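Local atomic coordinates of 2-keto-3-deoxygluconate kinase (PDB entry 2AFB), a protein that probably phosphorylates 2-keto-3-deoxygluconate, as a pfkB-family sugar kinase of the ribokinase clan. Residues Trp264-Phe269 / His275-Tyr280; Val268-Gln273 / Gln309-Phe314. All blocks are in the same frame, centred on the assembly; numbering follows the deposited sequence.

Overall arrangement
Both interactions lie at the far edge of the large mixed sheet around which this ribokinase-like chain is built, their centres about 9 Å apart and on the same side of the chain's centre. Interaction 1 joins strands 261-270 and 273-283, the hairpin that ends the sheet within the chain. Interaction 2 starts from the same strand, at Val268 and Glu270, and pairs it with helix 308-322, 35 residues lying between the two segments. The two meet directly: Phe276 O and Asn278 N of the hairpin probably bond to Gln309 NE2 and Glu313 OE1 of the helix. The sheet's last hairpin is thus paired strand to strand and covered by helix 308-322 on the face that carries Val268 and His275.

Interaction 1: residues Trp264-Phe269 / His275-Tyr280; sequences WSVMVF and HFSNRY
The carbonyl oxygen of Val268 is gripped twice by His275, in the antiparallel hairpin at the edge of the large sheet. With CG anti to the carbonyl carbon and beside the backbone N (chi1 -63°), ND1 and the backbone N of His275 both come to it. The bond from ND1 to Val268 O, 3.2 Å, lies nearly in the imidazole plane but is bent (142° at the hydrogen) and tilted 33° from the carbonyl plane; the other is weak. Val268 N returns a bond to His275 O.

Farther along, the pairing breaks into two ladders whose register differs by one, and Ser277 spans the break. Its N donates to Val266 O at 3.0 Å, and its OG accepts from Val266 N at 2.9 Å, where a regular ladder would use a backbone carbonyl. The hydroxyl also donates to Asn278 O, above that carbonyl's plane. Trp264 and Tyr280 then resume with two backbone bonds, and Trp264 NE1 turns to Ser319 of helix 308-322.

Selenomethionine Met267 and Phe276, a non-hydrogen-bonded pair, lie side by side pointing the same way. Met267 CG makes a CH-pi contact over the Phe276 ring, and SE an oblique Met-aromatic one, 3.9 Å from Phe276 CZ.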
ATOM      1  N   TRP A 264     -32.430  -4.721   0.042  1.00 27.69           N
ATOM      2  CA  TRP A 264     -32.667  -3.335   0.477  1.00 27.49           C
ATOM      3  C   TRP A 264     -33.779  -2.699  -0.330  1.00 24.76           C
ATOM      4  O   TRP A 264     -33.793  -2.769  -1.579  1.00 24.34           O
ATOM      5  CB  TRP A 264     -31.364  -2.541   0.318  1.00 26.66           C
ATOM      6  CG  TRP A 264     -31.411  -1.080   0.586  1.00 26.42           C
ATOM      7  CD1 TRP A 264     -31.575  -0.067  -0.352  1.00 26.59           C
ATOM      8  CD2 TRP A 264     -31.294  -0.425   1.868  1.00 22.51           C
ATOM      9  NE1 TRP A 264     -31.561   1.165   0.292  1.00 28.66           N
ATOM     10  CE2 TRP A 264     -31.387   0.967   1.643  1.00 25.79           C
ATOM     11  CE3 TRP A 264     -31.103  -0.875   3.180  1.00 26.26           C
ATOM     12  CZ2 TRP A 264     -31.305   1.903   2.706  1.00 23.51           C
ATOM     13  CZ3 TRP A 264     -31.003   0.050   4.194  1.00 27.30           C
ATOM     14  CH2 TRP A 264     -31.107   1.419   3.949  1.00 25.37           C
ATOM     15  N   SER A 265     -34.675  -2.032   0.392  1.00 24.91           N
ATOM     16  CA  SER A 265     -35.787  -1.303  -0.216  1.00 27.30           C
ATOM     17  C   SER A 265     -36.261  -0.267   0.776  1.00 26.75           C
ATOM     18  O   SER A 265     -35.833  -0.276   1.932  1.00 25.62           O
ATOM     19  CB  SER A 265     -36.936  -2.239  -0.585  1.00 27.11           C
ATOM     20  OG  SER A 265     -37.542  -2.745   0.577  1.00 33.04           O
ATOM     21  N   VAL A 266     -37.107   0.647   0.323  1.00 25.70           N
ATOM     22  CA  VAL A 266     -37.626   1.709   1.215  1.00 26.81           C
ATOM     23  C   VAL A 266     -39.077   1.948   0.982  1.00 28.11           C
ATOM     24  O   VAL A 266     -39.641   1.458  -0.010  1.00 26.81           O
ATOM     25  CB  VAL A 266     -36.872   3.064   1.050  1.00 23.91           C
ATOM     26  CG1 VAL A 266     -35.359   2.841   1.221  1.00 27.43           C
ATOM     27  CG2 VAL A 266     -37.233   3.761  -0.349  1.00 26.64           C
HETATM   28  N   MSE A 267     -39.693   2.652   1.939  1.00 27.67           N
HETATM   29  CA  MSE A 267     -41.040   3.092   1.783  1.00 31.81           C
HETATM   30  C   MSE A 267     -41.117   4.567   2.067  1.00 27.02           C
HETATM   31  O   MSE A 267     -40.554   5.036   3.042  1.00 27.48           O
HETATM   32  CB  MSE A 267     -41.968   2.364   2.738  1.00 28.91           C
HETATM   33  CG  MSE A 267     -43.434   2.720   2.532  1.00 40.49           C
HETATM   34 SE   MSE A 267     -44.497   2.508   4.220  1.00 49.80          SE
HETATM   35  CE  MSE A 267     -43.552   3.839   5.348  1.00 48.39           C
ATOM     36  N   VAL A 268     -41.875   5.279   1.251  1.00 24.72           N
ATOM     37  CA  VAL A 268     -42.189   6.666   1.539  1.00 26.59           C
ATOM     38  C   VAL A 268     -43.664   6.733   1.731  1.00 25.01           C
ATOM     39  O   VAL A 268     -44.424   6.316   0.869  1.00 26.32           O
ATOM     40  CB  VAL A 268     -41.714   7.588   0.397  1.00 26.85           C
ATOM     41  CG1 VAL A 268     -42.338   8.969   0.481  1.00 29.56           C
ATOM     42  CG2 VAL A 268     -40.190   7.672   0.424  1.00 25.64           C
ATOM     43  N   PHE A 269     -44.091   7.284   2.861  1.00 25.73           N
ATOM     44  CA  PHE A 269     -45.538   7.448   3.139  1.00 23.01           C
ATOM     45  C   PHE A 269     -45.884   8.928   3.186  1.00 24.26           C
ATOM     46  O   PHE A 269     -45.365   9.656   4.016  1.00 22.92           O
ATOM     47  CB  PHE A 269     -45.894   6.787   4.471  1.00 23.39           C
ATOM     48  CG  PHE A 269     -47.370   6.827   4.828  1.00 23.14           C
ATOM     49  CD1 PHE A 269     -47.902   7.895   5.529  1.00 21.78           C
ATOM     50  CD2 PHE A 269     -48.201   5.761   4.509  1.00 18.51           C
ATOM     51  CE1 PHE A 269     -49.266   7.904   5.898  1.00 21.57           C
ATOM     52  CE2 PHE A 269     -49.544   5.757   4.844  1.00 26.17           C
ATOM     53  CZ  PHE A 269     -50.088   6.853   5.517  1.00 22.00           C
ATOM     54  N   HIS A 275     -45.719   4.084  -0.518  1.00 26.02           N
ATOM     55  CA  HIS A 275     -45.041   3.946  -1.789  1.00 24.83           C
ATOM     56  C   HIS A 275     -43.786   3.138  -1.558  1.00 23.82           C
ATOM     57  O   HIS A 275     -42.872   3.643  -0.925  1.00 23.63           O
ATOM     58  CB  HIS A 275     -44.663   5.338  -2.304  1.00 25.05           C
ATOM     59  CG  HIS A 275     -45.846   6.188  -2.569  1.00 26.00           C
ATOM     60  ND1 HIS A 275     -46.355   7.059  -1.625  1.00 31.67           N
ATOM     61  CD2 HIS A 275     -46.698   6.226  -3.628  1.00 26.17           C
ATOM     62  CE1 HIS A 275     -47.446   7.630  -2.112  1.00 28.85           C
ATOM     63  NE2 HIS A 275     -47.674   7.146  -3.324  1.00 29.31           N
ATOM     64  N   PHE A 276     -43.746   1.906  -2.072  1.00 23.26           N
ATOM     65  CA  PHE A 276     -42.606   1.008  -1.921  1.00 24.11           C
ATOM     66  C   PHE A 276     -41.715   1.049  -3.149  1.00 27.27           C
ATOM     67  O   PHE A 276     -42.216   1.031  -4.259  1.00 26.04           O
ATOM     68  CB  PHE A 276     -43.074  -0.425  -1.639  1.00 24.90           C
ATOM     69  CG  PHE A 276     -43.867  -0.540  -0.358  1.00 30.80           C
ATOM     70  CD1 PHE A 276     -43.223  -0.727   0.868  1.00 27.15           C
ATOM     71  CD2 PHE A 276     -45.249  -0.385  -0.366  1.00 29.13           C
ATOM     72  CE1 PHE A 276     -43.965  -0.801   2.056  1.00 30.24           C
ATOM     73  CE2 PHE A 276     -45.981  -0.440   0.817  1.00 26.44           C
ATOM     74  CZ  PHE A 276     -45.343  -0.650   2.016  1.00 23.85           C
ATOM     75  N   SER A 277     -40.390   1.169  -2.925  1.00 27.31           N
ATOM     76  CA  SER A 277     -39.417   1.132  -4.005  1.00 27.28           C
ATOM     77  C   SER A 277     -39.202  -0.284  -4.510  1.00 27.10           C
ATOM     78  O   SER A 277     -39.652  -1.250  -3.929  1.00 24.05           O
ATOM     79  CB  SER A 277     -38.064   1.649  -3.522  1.00 27.26           C
ATOM     80  OG  SER A 277     -37.457   0.774  -2.559  1.00 27.39           O
ATOM     81  N   ASN A 278     -38.437  -0.387  -5.573  1.00 28.40           N
ATOM     82  CA  ASN A 278     -37.804  -1.621  -5.932  1.00 28.93           C
ATOM     83  C   ASN A 278     -36.891  -2.124  -4.796  1.00 28.69           C
ATOM     84  O   ASN A 278     -36.340  -1.344  -4.022  1.00 26.19           O
ATOM     85  CB  ASN A 278     -37.006  -1.390  -7.206  1.00 33.23           C
ATOM     86  CG  ASN A 278     -36.559  -2.670  -7.832  1.00 43.42           C
ATOM     87  OD1 ASN A 278     -37.382  -3.475  -8.289  1.00 57.63           O
ATOM     88  ND2 ASN A 278     -35.239  -2.899  -7.835  1.00 58.00           N
ATOM     89  N   ARG A 279     -36.786  -3.442  -4.706  1.00 27.18           N
ATOM     90  CA  ARG A 279     -35.980  -4.143  -3.745  1.00 29.54           C
ATOM     91  C   ARG A 279     -34.713  -4.670  -4.413  1.00 25.92           C
ATOM     92  O   ARG A 279     -34.766  -5.366  -5.391  1.00 23.20           O
ATOM     93  CB  ARG A 279     -36.787  -5.309  -3.189  1.00 31.39           C
ATOM     94  CG  ARG A 279     -36.106  -6.043  -2.022  1.00 40.09           C
ATOM     95  CD  ARG A 279     -37.141  -6.921  -1.303  1.00 42.59           C
ATOM     96  NE  ARG A 279     -36.589  -8.095  -0.628  1.00 47.06           N
ATOM     97  CZ  ARG A 279     -36.354  -9.280  -1.203  1.00 46.21           C
ATOM     98  NH1 ARG A 279     -36.517  -9.488  -2.517  1.00 44.95           N
ATOM     99  NH2 ARG A 279     -35.884 -10.269  -0.446  1.00 40.64           N
ATOM    100  N   TYR A 280     -33.571  -4.350  -3.845  1.00 28.20           N
ATOM    101  CA  TYR A 280     -32.294  -4.661  -4.482  1.00 26.78           C
ATOM    102  C   TYR A 280     -31.568  -5.732  -3.676  1.00 26.37           C
ATOM    103  O   TYR A 280     -31.592  -5.733  -2.449  1.00 26.14           O
ATOM    104  CB  TYR A 280     -31.423  -3.401  -4.541  1.00 23.89           C
ATOM    105  CG  TYR A 280     -32.003  -2.259  -5.338  1.00 28.75           C
ATOM    106  CD1 TYR A 280     -31.786  -2.174  -6.715  1.00 27.84           C
ATOM    107  CD2 TYR A 280     -32.751  -1.256  -4.725  1.00 22.51           C
ATOM    108  CE1 TYR A 280     -32.308  -1.121  -7.478  1.00 30.98           C
ATOM    109  CE2 TYR A 280     -33.262  -0.193  -5.473  1.00 24.60           C
ATOM    110  CZ  TYR A 280     -33.045  -0.149  -6.848  1.00 25.47           C
ATOM    111  OH  TYR A 280     -33.552   0.848  -7.593  1.00 25.52           O
TER

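Interaction 2: residues Val268-Gln273 / Gln309-Phe314; sequences VFENGQ and QKKAEF
Helix 308-322 packs against the large sheet where strand 261-270 runs into its hairpin turn, and the contact has an apolar part and a charged part. The strand and helix segments run nearly antiparallel, at 161°, with their axes 8.4 Å apart at closest approach. In the apolar part Val268 presents its CG2 branch to the helix backbone: this methyl lies 3.8 Å from Ala312 CA and 4.0 Å from Ala312 CB. Leu298 of helix 290-304 touches both Val268 and Lys311.

Two residues on, Glu270 and Lys311 form a buried salt bridge, their side chains crossing at about a right angle. Lys311 NZ donates to the syn lone pair of Glu270 OE1, 3.1 Å away, on the side of the other carboxylate oxygen. Glu270 OE2 lies 3.2 Å from Lys311 CE, which brings the end of the lysine chain against both oxygens. Glu270 leaves its backbone with CG between N and the carbonyl carbon (chi1 53°) and is extended beyond, carrying the carboxylate to the helix. Neither charge relies on the other alone: OE1 also bonds to Thr248 and OE2 to Ser308, while NZ reaches Ser302. These partners probably hold the carboxylate's rotation and help offset the cost of burying the pair.

Just past the bridge, Glu270 to Gln273 form a type I' turn, whose end residues exchange two backbone bonds, N to O in each direction. This is helix-on-sheet packing typical of the alpha/beta/alpha sandwich of ribokinase-like kinases.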
ATOM      1  N   VAL A 268     -41.875   5.279   1.251  1.00 24.72           N
ATOM      2  CA  VAL A 268     -42.189   6.666   1.539  1.00 26.59           C
ATOM      3  C   VAL A 268     -43.664   6.733   1.731  1.00 25.01           C
ATOM      4  O   VAL A 268     -44.424   6.316   0.869  1.00 26.32           O
ATOM      5  CB  VAL A 268     -41.714   7.588   0.397  1.00 26.85           C
ATOM      6  CG1 VAL A 268     -42.338   8.969   0.481  1.00 29.56           C
ATOM      7  CG2 VAL A 268     -40.190   7.672   0.424  1.00 25.64           C
ATOM      8  N   PHE A 269     -44.091   7.284   2.861  1.00 25.73           N
ATOM      9  CA  PHE A 269     -45.538   7.448   3.139  1.00 23.01           C
ATOM     10  C   PHE A 269     -45.884   8.928   3.186  1.00 24.26           C
ATOM     11  O   PHE A 269     -45.365   9.656   4.016  1.00 22.92           O
ATOM     12  CB  PHE A 269     -45.894   6.787   4.471  1.00 23.39           C
ATOM     13  CG  PHE A 269     -47.370   6.827   4.828  1.00 23.14           C
ATOM     14  CD1 PHE A 269     -47.902   7.895   5.529  1.00 21.78           C
ATOM     15  CD2 PHE A 269     -48.201   5.761   4.509  1.00 18.51           C
ATOM     16  CE1 PHE A 269     -49.266   7.904   5.898  1.00 21.57           C
ATOM     17  CE2 PHE A 269     -49.544   5.757   4.844  1.00 26.17           C
ATOM     18  CZ  PHE A 269     -50.088   6.853   5.517  1.00 22.00           C
ATOM     19  N   GLU A 270     -46.730   9.374   2.269  1.00 27.42           N
ATOM     20  CA  GLU A 270     -47.212  10.748   2.281  1.00 30.24           C
ATOM     21  C   GLU A 270     -48.569  10.810   1.596  1.00 29.19           C
ATOM     22  O   GLU A 270     -48.953   9.875   0.893  1.00 30.96           O
ATOM     23  CB  GLU A 270     -46.173  11.761   1.734  1.00 28.39           C
ATOM     24  CG  GLU A 270     -45.585  11.474   0.393  1.00 37.38           C
ATOM     25  CD  GLU A 270     -44.413  12.436  -0.029  1.00 36.24           C
ATOM     26  OE1 GLU A 270     -43.595  12.893   0.812  1.00 33.59           O
ATOM     27  OE2 GLU A 270     -44.301  12.713  -1.245  1.00 36.24           O
ATOM     28  N   ASN A 271     -49.293  11.892   1.861  1.00 28.76           N
ATOM     29  CA  ASN A 271     -50.690  12.080   1.444  1.00 28.64           C
ATOM     30  C   ASN A 271     -51.549  10.867   1.739  1.00 30.11           C
ATOM     31  O   ASN A 271     -52.388  10.490   0.932  1.00 31.44           O
ATOM     32  CB  ASN A 271     -50.795  12.452  -0.048  1.00 29.17           C
ATOM     33  CG  ASN A 271     -49.866  13.619  -0.434  1.00 34.14           C
ATOM     34  OD1 ASN A 271     -48.945  13.467  -1.257  1.00 36.33           O
ATOM     35  ND2 ASN A 271     -50.087  14.773   0.185  1.00 35.71           N
ATOM     36  N   GLY A 272     -51.307  10.251   2.892  1.00 30.39           N
ATOM     37  CA  GLY A 272     -52.085   9.106   3.355  1.00 29.12           C
ATOM     38  C   GLY A 272     -51.769   7.780   2.712  1.00 30.22           C
ATOM     39  O   GLY A 272     -52.507   6.809   2.923  1.00 29.08           O
ATOM     40  N   GLN A 273     -50.660   7.706   1.969  1.00 30.14           N
ATOM     41  CA  GLN A 273     -50.432   6.545   1.100  1.00 29.20           C
ATOM     42  C   GLN A 273     -49.022   6.059   1.098  1.00 26.66           C
ATOM     43  O   GLN A 273     -48.077   6.856   1.005  1.00 22.88           O
ATOM     44  CB  GLN A 273     -50.835   6.844  -0.343  1.00 30.12           C
ATOM     45  CG  GLN A 273     -52.299   7.232  -0.521  1.00 34.84           C
ATOM     46  CD  GLN A 273     -53.267   6.080  -0.242  1.00 44.09           C
ATOM     47  OE1 GLN A 273     -52.987   4.914  -0.560  1.00 47.84           O
ATOM     48  NE2 GLN A 273     -54.417   6.407   0.348  1.00 44.18           N
ATOM     49  N   GLN A 309     -43.941   8.420  -5.397  1.00 22.55           N
ATOM     50  CA  GLN A 309     -43.328   7.195  -5.896  1.00 24.57           C
ATOM     51  C   GLN A 309     -41.878   7.463  -6.307  1.00 25.47           C
ATOM     52  O   GLN A 309     -40.965   6.695  -5.948  1.00 24.32           O
ATOM     53  CB  GLN A 309     -44.138   6.554  -7.040  1.00 24.04           C
ATOM     54  CG  GLN A 309     -43.747   5.106  -7.341  1.00 29.01           C
ATOM     55  CD  GLN A 309     -43.911   4.146  -6.120  1.00 23.15           C
ATOM     56  OE1 GLN A 309     -44.936   4.158  -5.451  1.00 35.58           O
ATOM     57  NE2 GLN A 309     -42.883   3.330  -5.850  1.00 23.98           N
ATOM     58  N   LYS A 310     -41.648   8.573  -6.998  1.00 24.63           N
ATOM     59  CA  LYS A 310     -40.299   8.892  -7.431  1.00 27.45           C
ATOM     60  C   LYS A 310     -39.401   9.169  -6.262  1.00 24.24           C
ATOM     61  O   LYS A 310     -38.219   8.833  -6.290  1.00 23.92           O
ATOM     62  CB  LYS A 310     -40.260  10.043  -8.458  1.00 28.20           C
ATOM     63  CG  LYS A 310     -38.843  10.545  -8.708  1.00 28.29           C
ATOM     64  CD  LYS A 310     -38.762  11.616  -9.746  1.00 35.01           C
ATOM     65  CE  LYS A 310     -37.478  11.502 -10.610  1.00 36.92           C
ATOM     66  NZ  LYS A 310     -36.353  12.196 -10.082  1.00 44.50           N
ATOM     67  N   LYS A 311     -39.930   9.763  -5.204  1.00 27.80           N
ATOM     68  CA  LYS A 311     -39.135   9.930  -3.996  1.00 28.81           C
ATOM     69  C   LYS A 311     -38.626   8.595  -3.457  1.00 25.29           C
ATOM     70  O   LYS A 311     -37.519   8.515  -2.944  1.00 23.36           O
ATOM     71  CB  LYS A 311     -39.943  10.553  -2.855  1.00 29.87           C
ATOM     72  CG  LYS A 311     -40.057  12.019  -2.904  1.00 35.76           C
ATOM     73  CD  LYS A 311     -40.767  12.559  -1.665  1.00 35.85           C
ATOM     74  CE  LYS A 311     -41.449  13.879  -1.997  1.00 34.90           C
ATOM     75  NZ  LYS A 311     -41.619  14.682  -0.783  1.00 33.66           N
ATOM     76  N   ALA A 312     -39.478   7.578  -3.502  1.00 25.02           N
ATOM     77  CA  ALA A 312     -39.111   6.271  -2.989  1.00 24.16           C
ATOM     78  C   ALA A 312     -38.086   5.622  -3.893  1.00 26.16           C
ATOM     79  O   ALA A 312     -37.104   5.095  -3.395  1.00 24.33           O
ATOM     80  CB  ALA A 312     -40.326   5.356  -2.834  1.00 23.53           C
ATOM     81  N   GLU A 313     -38.293   5.670  -5.204  1.00 25.52           N
ATOM     82  CA  GLU A 313     -37.388   4.974  -6.117  1.00 25.88           C
ATOM     83  C   GLU A 313     -36.019   5.630  -6.112  1.00 26.44           C
ATOM     84  O   GLU A 313     -35.001   4.931  -6.044  1.00 26.26           O
ATOM     85  CB  GLU A 313     -37.918   4.932  -7.558  1.00 23.57           C
ATOM     86  CG  GLU A 313     -39.202   4.175  -7.775  1.00 29.33           C
ATOM     87  CD  GLU A 313     -39.181   2.684  -7.360  1.00 35.01           C
ATOM     88  OE1 GLU A 313     -38.096   2.072  -7.078  1.00 30.42           O
ATOM     89  OE2 GLU A 313     -40.302   2.119  -7.344  1.00 39.41           O
ATOM     90  N   PHE A 314     -36.000   6.965  -6.174  1.00 26.61           N
ATOM     91  CA  PHE A 314     -34.764   7.730  -6.184  1.00 25.10           C
ATOM     92  C   PHE A 314     -33.979   7.479  -4.889  1.00 24.44           C
ATOM     93  O   PHE A 314     -32.771   7.210  -4.910  1.00 22.21           O
ATOM     94  CB  PHE A 314     -35.069   9.218  -6.310  1.00 24.67           C
ATOM     95  CG  PHE A 314     -33.850  10.078  -6.469  1.00 20.56           C
ATOM     96  CD1 PHE A 314     -33.365  10.389  -7.751  1.00 21.60           C
ATOM     97  CD2 PHE A 314     -33.228  10.637  -5.356  1.00 24.74           C
ATOM     98  CE1 PHE A 314     -32.257  11.189  -7.889  1.00 25.79           C
ATOM     99  CE2 PHE A 314     -32.117  11.427  -5.505  1.00 29.34           C
ATOM    100  CZ  PHE A 314     -31.645  11.718  -6.769  1.00 24.44           C
TER